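Local coordinates for protein putative tagatose-6-phosphate ketose/aldose isomerase (Escherichia coli, PDB 3C3J) that is of undetermined function but belongs to the SIS family, with two SIS domains, each a parallel beta sheet packed between helices, at residues A[214-224]-A[345-356]; A[289-297]-A[308-319]. One frame throughout, in Å; residues are numbered along the deposited sequence.

Interaction 1 of 2, residues A[214-224]-A[345-356]; sequences FSEGVFGYAPW and YAQTFALMQSLH
G217 O is gripped by three donors: a water, with its oxygen 2.7 Å from G217 O, that also bridges to F349 O on the helix, G220 N within the loop, and, weakly, F219 N. Separately, the F349 ring turns its edge to this oxygen, with CD1 3.3 Å from G217 O. With CG anti to the backbone N (chi1 179°), F349 sends its ring under the loop. F219 CD2 sits over the centre of one face, Q353 CG lies against the opposite face, and W224 CZ2 meets the edge 3.9 Å from F349 CE1. F219, W224 and F349 thus form an aromatic cluster where the loop between helix 198-210 and strand 226-231 drapes along helix 335-356 of the second SIS domain. One residue earlier, V218 CG2 presses to 3.3 Å from T348 OG1, a hydroxyl whose hydrogen bond goes back to M344 O. T348 CG2 makes a CH-pi contact over the F214 ring face, and F214 CB rests 3.7 Å from SE of selenomethionine M352. Toward the helix end, the Y221 and H356 rings form an offset stack, planes 10° apart. Y221 OH reaches S215 O at 2.8 Å from above its carbonyl plane, while a second water joins Y221 O to H356 NE2.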
loop_
_atom_site.group_PDB
_atom_site.type_symbol
_atom_site.label_atom_id
_atom_site.label_comp_id
_atom_site.label_asym_id
_atom_site.label_seq_id
_atom_site.Cartn_x
_atom_site.Cartn_y
_atom_site.Cartn_z
ATOM N N PHE A 214 -18.411 21.910 -14.998
ATOM C CA PHE A 214 -18.332 20.768 -14.090
ATOM C C PHE A 214 -19.690 20.386 -13.493
ATOM O O PHE A 214 -19.779 19.419 -12.740
ATOM C CB PHE A 214 -17.342 20.990 -12.926
ATOM C CG PHE A 214 -15.899 21.285 -13.325
ATOM C CD1 PHE A 214 -15.390 20.976 -14.573
ATOM C CD2 PHE A 214 -15.030 21.812 -12.370
ATOM C CE1 PHE A 214 -14.052 21.247 -14.888
ATOM C CE2 PHE A 214 -13.704 22.059 -12.658
ATOM C CZ PHE A 214 -13.203 21.769 -13.925
ATOM N N SER A 215 -20.743 21.113 -13.847
ATOM C CA SER A 215 -22.032 20.963 -13.190
ATOM C C SER A 215 -22.642 19.570 -13.399
ATOM O O SER A 215 -23.447 19.149 -12.585
ATOM C CB SER A 215 -23.019 22.062 -13.652
ATOM O OG SER A 215 -23.236 22.004 -15.048
ATOM N N GLU A 216 -22.250 18.861 -14.453
ATOM C CA GLU A 216 -22.718 17.483 -14.668
ATOM C C GLU A 216 -22.121 16.462 -13.678
ATOM O O GLU A 216 -22.587 15.326 -13.599
ATOM C CB GLU A 216 -22.423 16.964 -16.081
ATOM C CG GLU A 216 -22.477 17.958 -17.225
ATOM C CD GLU A 216 -23.840 18.183 -17.716
ATOM O OE1 GLU A 216 -24.701 18.521 -16.865
ATOM O OE2 GLU A 216 -24.046 18.042 -18.942
ATOM N N GLY A 217 -21.082 16.855 -12.943
ATOM C CA GLY A 217 -20.541 16.015 -11.887
ATOM C C GLY A 217 -19.602 14.912 -12.348
ATOM O O GLY A 217 -19.300 14.030 -11.560
ATOM N N VAL A 218 -19.189 14.953 -13.621
ATOM C CA VAL A 218 -18.114 14.105 -14.195
ATOM C C VAL A 218 -18.466 12.633 -14.443
ATOM O O VAL A 218 -18.466 12.188 -15.598
ATOM C CB VAL A 218 -16.805 14.187 -13.364
ATOM C CG1 VAL A 218 -15.648 13.518 -14.143
ATOM C CG2 VAL A 218 -16.487 15.664 -13.042
ATOM N N PHE A 219 -18.678 11.867 -13.373
ATOM C CA PHE A 219 -19.270 10.537 -13.480
ATOM C C PHE A 219 -20.779 10.632 -13.215
ATOM O O PHE A 219 -21.507 9.700 -13.556
ATOM C CB PHE A 219 -18.643 9.534 -12.509
ATOM C CG PHE A 219 -17.128 9.471 -12.576
ATOM C CD1 PHE A 219 -16.473 9.495 -13.787
ATOM C CD2 PHE A 219 -16.373 9.362 -11.419
ATOM C CE1 PHE A 219 -15.078 9.445 -13.857
ATOM C CE2 PHE A 219 -14.960 9.328 -11.484
ATOM C CZ PHE A 219 -14.339 9.364 -12.696
ATOM N N GLY A 220 -21.237 11.724 -12.590
ATOM C CA GLY A 220 -22.673 11.951 -12.356
ATOM C C GLY A 220 -23.033 11.970 -10.890
ATOM O O GLY A 220 -22.157 11.941 -10.030
ATOM N N TYR A 221 -24.335 12.017 -10.603
ATOM C CA TYR A 221 -24.838 12.127 -9.228
ATOM C C TYR A 221 -25.746 10.971 -8.773
ATOM O O TYR A 221 -26.678 11.173 -7.982
ATOM C CB TYR A 221 -25.572 13.453 -9.045
ATOM C CG TYR A 221 -24.729 14.675 -9.380
ATOM C CD1 TYR A 221 -23.618 15.014 -8.604
ATOM C CD2 TYR A 221 -25.064 15.508 -10.450
ATOM C CE1 TYR A 221 -22.859 16.136 -8.891
ATOM C CE2 TYR A 221 -24.315 16.615 -10.752
ATOM C CZ TYR A 221 -23.210 16.933 -9.967
ATOM O OH TYR A 221 -22.463 18.039 -10.246
ATOM N N ALA A 222 -25.463 9.764 -9.233
ATOM C CA ALA A 222 -26.199 8.576 -8.794
ATOM C C ALA A 222 -25.995 8.311 -7.303
ATOM O O ALA A 222 -25.001 8.734 -6.714
ATOM C CB ALA A 222 -25.799 7.352 -9.628
ATOM N N PRO A 223 -26.941 7.603 -6.670
ATOM C CA PRO A 223 -26.867 7.408 -5.231
ATOM C C PRO A 223 -25.903 6.267 -4.813
ATOM O O PRO A 223 -26.251 5.403 -4.006
ATOM C CB PRO A 223 -28.312 7.100 -4.871
ATOM C CG PRO A 223 -28.856 6.398 -6.103
ATOM C CD PRO A 223 -28.148 6.993 -7.265
ATOM N N TRP A 224 -24.688 6.286 -5.341
ATOM C CA TRP A 224 -23.689 5.318 -4.901
ATOM C C TRP A 224 -23.272 5.604 -3.455
ATOM O O TRP A 224 -23.312 6.754 -3.000
ATOM C CB TRP A 224 -22.468 5.291 -5.839
ATOM C CG TRP A 224 -22.169 6.585 -6.471
ATOM C CD1 TRP A 224 -21.875 7.748 -5.840
ATOM C CD2 TRP A 224 -22.174 6.868 -7.863
ATOM N NE1 TRP A 224 -21.679 8.740 -6.749
ATOM C CE2 TRP A 224 -21.854 8.229 -8.005
ATOM C CE3 TRP A 224 -22.406 6.101 -9.007
ATOM C CZ2 TRP A 224 -21.758 8.849 -9.242
ATOM C CZ3 TRP A 224 -22.320 6.716 -10.241
ATOM C CH2 TRP A 224 -22.002 8.074 -10.349
ATOM N N TYR A 345 -10.054 13.755 -13.821
ATOM C CA TYR A 345 -11.405 13.226 -13.610
ATOM C C TYR A 345 -11.682 12.997 -12.123
ATOM O O TYR A 345 -12.727 13.412 -11.642
ATOM C CB TYR A 345 -11.666 11.949 -14.419
ATOM C CG TYR A 345 -11.572 12.148 -15.914
ATOM C CD1 TYR A 345 -12.638 12.670 -16.638
ATOM C CD2 TYR A 345 -10.411 11.797 -16.607
ATOM C CE1 TYR A 345 -12.536 12.870 -18.012
ATOM C CE2 TYR A 345 -10.300 11.987 -17.962
ATOM C CZ TYR A 345 -11.368 12.516 -18.665
ATOM O OH TYR A 345 -11.252 12.693 -20.018
ATOM N N ALA A 346 -10.745 12.355 -11.405
ATOM C CA ALA A 346 -10.918 12.065 -9.990
ATOM C C ALA A 346 -11.082 13.328 -9.120
ATOM O O ALA A 346 -11.922 13.370 -8.195
ATOM C CB ALA A 346 -9.733 11.219 -9.484
ATOM N N GLN A 347 -10.276 14.352 -9.401
ATOM C CA GLN A 347 -10.337 15.597 -8.616
ATOM C C GLN A 347 -11.669 16.312 -8.816
ATOM O O GLN A 347 -12.322 16.751 -7.854
ATOM C CB GLN A 347 -9.201 16.536 -8.997
ATOM C CG GLN A 347 -7.794 16.063 -8.650
ATOM C CD GLN A 347 -6.735 16.933 -9.335
ATOM O OE1 GLN A 347 -7.042 17.632 -10.307
ATOM N NE2 GLN A 347 -5.493 16.863 -8.866
ATOM N N THR A 348 -12.048 16.440 -10.073
ATOM C CA THR A 348 -13.256 17.174 -10.433
ATOM C C THR A 348 -14.462 16.372 -9.979
ATOM O O THR A 348 -15.386 16.950 -9.445
ATOM C CB THR A 348 -13.286 17.533 -11.938
ATOM O OG1 THR A 348 -13.246 16.335 -12.725
ATOM C CG2 THR A 348 -12.078 18.390 -12.302
ATOM N N PHE A 349 -14.441 15.047 -10.106
ATOM C CA PHE A 349 -15.522 14.223 -9.524
ATOM C C PHE A 349 -15.735 14.471 -8.023
ATOM O O PHE A 349 -16.857 14.729 -7.563
ATOM C CB PHE A 349 -15.262 12.735 -9.759
ATOM C CG PHE A 349 -16.311 11.847 -9.180
ATOM C CD1 PHE A 349 -17.610 11.892 -9.662
ATOM C CD2 PHE A 349 -16.017 10.950 -8.171
ATOM C CE1 PHE A 349 -18.595 11.059 -9.141
ATOM C CE2 PHE A 349 -17.008 10.130 -7.660
ATOM C CZ PHE A 349 -18.294 10.192 -8.159
ATOM N N ALA A 350 -14.650 14.388 -7.251
ATOM C CA ALA A 350 -14.723 14.588 -5.816
ATOM C C ALA A 350 -15.257 15.981 -5.432
ATOM O O ALA A 350 -16.089 16.106 -4.524
ATOM C CB ALA A 350 -13.323 14.310 -5.179
ATOM N N LEU A 351 -14.793 17.014 -6.131
ATOM C CA LEU A 351 -15.232 18.387 -5.871
ATOM C C LEU A 351 -16.757 18.506 -6.055
ATOM O O LEU A 351 -17.444 19.080 -5.197
ATOM C CB LEU A 351 -14.485 19.354 -6.788
ATOM C CG LEU A 351 -14.932 20.823 -6.803
ATOM C CD1 LEU A 351 -14.703 21.533 -5.463
ATOM C CD2 LEU A 351 -14.324 21.562 -7.973
HETATM N N MSE A 352 -17.282 17.934 -7.147
HETATM C CA MSE A 352 -18.711 18.032 -7.476
HETATM C C MSE A 352 -19.605 17.123 -6.631
HETATM O O MSE A 352 -20.750 17.482 -6.330
HETATM C CB MSE A 352 -18.937 17.804 -8.972
HETATM C CG MSE A 352 -18.164 18.762 -9.875
HETATM SE SE MSE A 352 -18.245 20.716 -9.358
HETATM C CE MSE A 352 -17.707 20.759 -7.500
ATOM N N GLN A 353 -19.093 15.971 -6.220
ATOM C CA GLN A 353 -19.794 15.175 -5.221
ATOM C C GLN A 353 -19.941 15.964 -3.914
ATOM O O GLN A 353 -21.002 15.956 -3.295
ATOM C CB GLN A 353 -19.053 13.859 -4.957
ATOM C CG GLN A 353 -19.102 12.872 -6.121
ATOM C CD GLN A 353 -20.505 12.381 -6.415
ATOM O OE1 GLN A 353 -21.097 12.721 -7.446
ATOM N NE2 GLN A 353 -21.056 11.614 -5.497
ATOM N N SER A 354 -18.869 16.638 -3.503
ATOM C CA SER A 354 -18.846 17.420 -2.270
ATOM C C SER A 354 -19.890 18.528 -2.336
ATOM O O SER A 354 -20.700 18.705 -1.416
ATOM C CB SER A 354 -17.457 18.036 -2.086
ATOM O OG SER A 354 -17.348 18.794 -0.893
ATOM N N LEU A 355 -19.868 19.278 -3.430
ATOM C CA LEU A 355 -20.801 20.381 -3.593
ATOM C C LEU A 355 -22.235 19.883 -3.692
ATOM O O LEU A 355 -23.142 20.470 -3.082
ATOM C CB LEU A 355 -20.431 21.198 -4.824
ATOM C CG LEU A 355 -19.199 22.069 -4.605
ATOM C CD1 LEU A 355 -18.753 22.700 -5.898
ATOM C CD2 LEU A 355 -19.479 23.132 -3.531
ATOM N N HIS A 356 -22.440 18.800 -4.443
ATOM C CA HIS A 356 -23.776 18.213 -4.631
ATOM C C HIS A 356 -24.433 17.802 -3.317
ATOM O O HIS A 356 -25.653 17.906 -3.158
ATOM C CB HIS A 356 -23.695 17.014 -5.563
ATOM C CG HIS A 356 -25.019 16.398 -5.873
ATOM N ND1 HIS A 356 -25.867 16.909 -6.832
ATOM C CD2 HIS A 356 -25.639 15.310 -5.359
ATOM C CE1 HIS A 356 -26.959 16.163 -6.893
ATOM N NE2 HIS A 356 -26.847 15.190 -6.006
HETATM O O HOH W 1 -19.440 14.650 -8.904
HETATM O O HOH W 2 -28.668 13.321 -7.470
#

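Interaction 2 of 2, residues A[289-297]-A[308-319]; sequences RQYDLDLLA and VIAIAAESSDIV
L296 divides its two methyls along strand 308-312: CD1 lies 3.6 Å from V308 CG1, and CD2 presses tightly on A310 CB at 3.5 Å. Its CG is anti to the backbone N (chi1 -175°), which carries the fork toward the strand, while I318 CG2 slides along its flank. I318 also lays CG2 against L293 O, and its CD1 comes 3.9 Å from A297 CB. One turn back, L293 CD2 and V319 CG2 are closer than usual for carbons, at 3.4 Å. R289 meets E314 through solvent: a water in its guanidinium plane, 2.8 Å from R289 NH2, donates to E314 O, and another at NH1 links only weakly to E314 OE1. The opposite charges themselves stay beyond salt-bridge range. R289 NE bonds to S283 O, which probably helps fix the guanidinium. S316 OG caps the short helix, accepting from V319 N at 167°, consistent with a fixed start of helix 317-320, which carries I318 and V319. R300 bonds to V308 O and I318 O, and Y291 to H380 of the second subunit. This is the helix-on-sheet packing of a beta-alpha-beta unit: helix 288-302 follows strand 276-281 and covers the parallel strand 307-312, with helix 317-320 beside it.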
loop_
_atom_site.group_PDB
_atom_site.type_symbol
_atom_site.label_atom_id
_atom_site.label_comp_id
_atom_site.label_asym_id
_atom_site.label_seq_id
_atom_site.Cartn_x
_atom_site.Cartn_y
_atom_site.Cartn_z
ATOM N N ARG A 289 -2.118 -3.417 -20.086
ATOM C CA ARG A 289 -3.540 -3.163 -20.335
ATOM C C ARG A 289 -4.374 -4.396 -20.629
ATOM O O ARG A 289 -5.555 -4.405 -20.381
ATOM C CB ARG A 289 -3.725 -2.131 -21.424
ATOM C CG ARG A 289 -3.365 -2.552 -22.775
ATOM C CD ARG A 289 -3.291 -1.319 -23.702
ATOM N NE ARG A 289 -4.457 -0.440 -23.571
ATOM C CZ ARG A 289 -5.601 -0.617 -24.219
ATOM N NH1 ARG A 289 -5.748 -1.633 -25.064
ATOM N NH2 ARG A 289 -6.604 0.242 -24.039
ATOM N N GLN A 290 -3.741 -5.458 -21.104
ATOM C CA GLN A 290 -4.446 -6.721 -21.308
ATOM C C GLN A 290 -5.096 -7.204 -20.005
ATOM O O GLN A 290 -6.223 -7.654 -20.000
ATOM C CB GLN A 290 -3.476 -7.767 -21.832
ATOM C CG GLN A 290 -2.842 -7.384 -23.135
ATOM C CD GLN A 290 -1.842 -8.404 -23.535
ATOM O OE1 GLN A 290 -0.725 -8.452 -22.989
ATOM N NE2 GLN A 290 -2.257 -9.305 -24.410
ATOM N N TYR A 291 -4.381 -7.044 -18.896
ATOM C CA TYR A 291 -4.875 -7.455 -17.601
ATOM C C TYR A 291 -5.996 -6.542 -17.126
ATOM O O TYR A 291 -6.975 -7.004 -16.542
ATOM C CB TYR A 291 -3.727 -7.483 -16.585
ATOM C CG TYR A 291 -2.709 -8.579 -16.874
ATOM C CD1 TYR A 291 -2.874 -9.854 -16.362
ATOM C CD2 TYR A 291 -1.607 -8.332 -17.679
ATOM C CE1 TYR A 291 -1.958 -10.853 -16.628
ATOM C CE2 TYR A 291 -0.697 -9.313 -17.966
ATOM C CZ TYR A 291 -0.874 -10.575 -17.441
ATOM O OH TYR A 291 0.038 -11.556 -17.711
ATOM N N ASP A 292 -5.824 -5.240 -17.350
ATOM C CA ASP A 292 -6.871 -4.246 -17.032
ATOM C C ASP A 292 -8.168 -4.546 -17.765
ATOM O O ASP A 292 -9.245 -4.513 -17.173
ATOM C CB ASP A 292 -6.431 -2.832 -17.370
ATOM C CG ASP A 292 -5.210 -2.376 -16.556
ATOM O OD1 ASP A 292 -4.881 -3.016 -15.538
ATOM O OD2 ASP A 292 -4.584 -1.383 -16.960
ATOM N N LEU A 293 -8.059 -4.861 -19.046
ATOM C CA LEU A 293 -9.241 -5.123 -19.846
ATOM C C LEU A 293 -9.918 -6.474 -19.503
ATOM O O LEU A 293 -11.135 -6.566 -19.540
ATOM C CB LEU A 293 -8.886 -5.023 -21.323
ATOM C CG LEU A 293 -8.545 -3.634 -21.859
ATOM C CD1 LEU A 293 -8.284 -3.755 -23.344
ATOM C CD2 LEU A 293 -9.680 -2.630 -21.609
ATOM N N ASP A 294 -9.153 -7.506 -19.154
ATOM C CA ASP A 294 -9.745 -8.754 -18.649
ATOM C C ASP A 294 -10.534 -8.562 -17.362
ATOM O O ASP A 294 -11.612 -9.122 -17.212
ATOM C CB ASP A 294 -8.674 -9.788 -18.378
ATOM C CG ASP A 294 -8.048 -10.301 -19.624
ATOM O OD1 ASP A 294 -8.633 -10.118 -20.726
ATOM O OD2 ASP A 294 -6.970 -10.906 -19.481
ATOM N N LEU A 295 -10.001 -7.770 -16.441
ATOM C CA LEU A 295 -10.730 -7.433 -15.228
ATOM C C LEU A 295 -11.994 -6.576 -15.519
ATOM O O LEU A 295 -13.079 -6.828 -14.967
ATOM C CB LEU A 295 -9.831 -6.742 -14.170
ATOM C CG LEU A 295 -10.855 -6.488 -13.033
ATOM C CD1 LEU A 295 -10.902 -7.549 -11.975
ATOM C CD2 LEU A 295 -10.889 -5.076 -12.493
ATOM N N LEU A 296 -11.855 -5.573 -16.386
ATOM C CA LEU A 296 -13.009 -4.777 -16.809
ATOM C C LEU A 296 -14.118 -5.687 -17.365
ATOM O O LEU A 296 -15.283 -5.571 -16.993
ATOM C CB LEU A 296 -12.588 -3.782 -17.873
ATOM C CG LEU A 296 -13.632 -2.783 -18.359
ATOM C CD1 LEU A 296 -14.237 -2.046 -17.157
ATOM C CD2 LEU A 296 -12.950 -1.828 -19.352
ATOM N N ALA A 297 -13.726 -6.601 -18.239
ATOM C CA ALA A 297 -14.686 -7.566 -18.826
ATOM C C ALA A 297 -15.431 -8.355 -17.749
ATOM O O ALA A 297 -16.648 -8.578 -17.828
ATOM C CB ALA A 297 -13.961 -8.516 -19.769
ATOM N N VAL A 308 -19.915 0.710 -13.709
ATOM C CA VAL A 308 -18.503 0.441 -13.995
ATOM C C VAL A 308 -18.080 1.379 -15.116
ATOM O O VAL A 308 -18.638 1.326 -16.209
ATOM C CB VAL A 308 -18.224 -1.010 -14.408
ATOM C CG1 VAL A 308 -16.685 -1.229 -14.683
ATOM C CG2 VAL A 308 -18.729 -2.001 -13.325
ATOM N N ILE A 309 -17.107 2.254 -14.834
ATOM C CA ILE A 309 -16.613 3.239 -15.805
ATOM C C ILE A 309 -15.151 2.928 -16.113
ATOM O O ILE A 309 -14.345 2.835 -15.209
ATOM C CB ILE A 309 -16.702 4.689 -15.258
ATOM C CG1 ILE A 309 -18.134 5.068 -14.910
ATOM C CG2 ILE A 309 -16.122 5.715 -16.235
ATOM C CD1 ILE A 309 -18.238 6.466 -14.334
ATOM N N ALA A 310 -14.848 2.736 -17.391
ATOM C CA ALA A 310 -13.487 2.607 -17.884
ATOM C C ALA A 310 -13.058 3.958 -18.427
ATOM O O ALA A 310 -13.784 4.573 -19.228
ATOM C CB ALA A 310 -13.412 1.585 -18.975
ATOM N N ILE A 311 -11.875 4.408 -18.016
ATOM C CA ILE A 311 -11.232 5.575 -18.609
ATOM C C ILE A 311 -9.997 5.092 -19.378
ATOM O O ILE A 311 -9.128 4.442 -18.805
ATOM C CB ILE A 311 -10.857 6.649 -17.552
ATOM C CG1 ILE A 311 -12.063 6.981 -16.657
ATOM C CG2 ILE A 311 -10.347 7.909 -18.230
ATOM C CD1 ILE A 311 -11.755 7.970 -15.530
ATOM N N ALA A 312 -9.951 5.362 -20.687
ATOM C CA ALA A 312 -8.889 4.839 -21.550
ATOM C C ALA A 312 -8.554 5.750 -22.719
ATOM O O ALA A 312 -9.411 6.492 -23.203
ATOM C CB ALA A 312 -9.250 3.438 -22.067
ATOM N N ALA A 313 -7.309 5.639 -23.193
ATOM C CA ALA A 313 -6.851 6.321 -24.398
ATOM C C ALA A 313 -7.467 5.728 -25.665
ATOM O O ALA A 313 -7.766 6.457 -26.585
ATOM C CB ALA A 313 -5.355 6.264 -24.494
ATOM N N GLU A 314 -7.623 4.404 -25.709
ATOM C CA GLU A 314 -8.193 3.704 -26.861
ATOM C C GLU A 314 -9.466 3.005 -26.449
ATOM O O GLU A 314 -9.498 2.340 -25.414
ATOM C CB GLU A 314 -7.282 2.589 -27.337
ATOM C CG GLU A 314 -5.870 2.938 -27.703
ATOM C CD GLU A 314 -5.150 1.692 -28.264
ATOM O OE1 GLU A 314 -5.864 0.725 -28.645
ATOM O OE2 GLU A 314 -3.889 1.664 -28.305
ATOM N N SER A 315 -10.504 3.130 -27.256
ATOM C CA SER A 315 -11.694 2.332 -27.047
ATOM C C SER A 315 -11.408 0.889 -27.498
ATOM O O SER A 315 -10.394 0.606 -28.140
ATOM C CB SER A 315 -12.897 2.914 -27.792
ATOM O OG SER A 315 -14.088 2.323 -27.304
ATOM N N SER A 316 -12.283 -0.020 -27.100
ATOM C CA SER A 316 -12.229 -1.408 -27.523
ATOM C C SER A 316 -13.609 -1.936 -27.228
ATOM O O SER A 316 -14.419 -1.243 -26.611
ATOM C CB SER A 316 -11.165 -2.201 -26.756
ATOM O OG SER A 316 -11.526 -2.375 -25.394
ATOM N N ASP A 317 -13.890 -3.160 -27.639
ATOM C CA ASP A 317 -15.206 -3.707 -27.381
ATOM C C ASP A 317 -15.510 -3.756 -25.892
ATOM O O ASP A 317 -16.593 -3.349 -25.461
ATOM C CB ASP A 317 -15.338 -5.087 -28.021
ATOM C CG ASP A 317 -15.568 -5.002 -29.523
ATOM O OD1 ASP A 317 -16.362 -4.122 -29.961
ATOM O OD2 ASP A 317 -14.953 -5.816 -30.256
ATOM N N ILE A 318 -14.546 -4.218 -25.110
ATOM C CA ILE A 318 -14.712 -4.297 -23.664
ATOM C C ILE A 318 -14.959 -2.911 -23.039
ATOM O O ILE A 318 -15.866 -2.727 -22.209
ATOM C CB ILE A 318 -13.491 -4.988 -22.999
ATOM C CG1 ILE A 318 -13.467 -6.476 -23.418
ATOM C CG2 ILE A 318 -13.588 -4.871 -21.477
ATOM C CD1 ILE A 318 -12.209 -7.255 -23.049
ATOM N N VAL A 319 -14.144 -1.946 -23.445
ATOM C CA VAL A 319 -14.243 -0.582 -22.925
ATOM C C VAL A 319 -15.577 0.045 -23.339
ATOM O O VAL A 319 -16.237 0.665 -22.524
ATOM C CB VAL A 319 -13.063 0.269 -23.411
ATOM C CG1 VAL A 319 -13.338 1.767 -23.237
ATOM C CG2 VAL A 319 -11.749 -0.189 -22.702
HETATM O O HOH W 3 -5.492 2.901 -23.853
HETATM O O HOH W 4 -9.182 -0.297 -25.089
HETATM O O HOH W 5 -7.930 -1.352 -26.768
#

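Interaction 1 lays a loop on helix 335-356, and interaction 2 lays helix 288-302 on strand 307-312 and the short helix after it; the two meet where F219 packs on I309 and I311, and Y345 also touches I311. That strand therefore turns I309 and I311 toward interaction 1, and V308 and A310 toward helix 288-302. Interaction 1 is the more buried and the richer in rings, joining an irregular loop to the chain's last long helix. Interaction 2 is aliphatic inside and water-bridged around R289 and E314 at its outer end. Their long-range reach differs too: 214-224 and 345-356 lie far apart in sequence, whereas 289-297 and 308-319 are close neighbours along the chain.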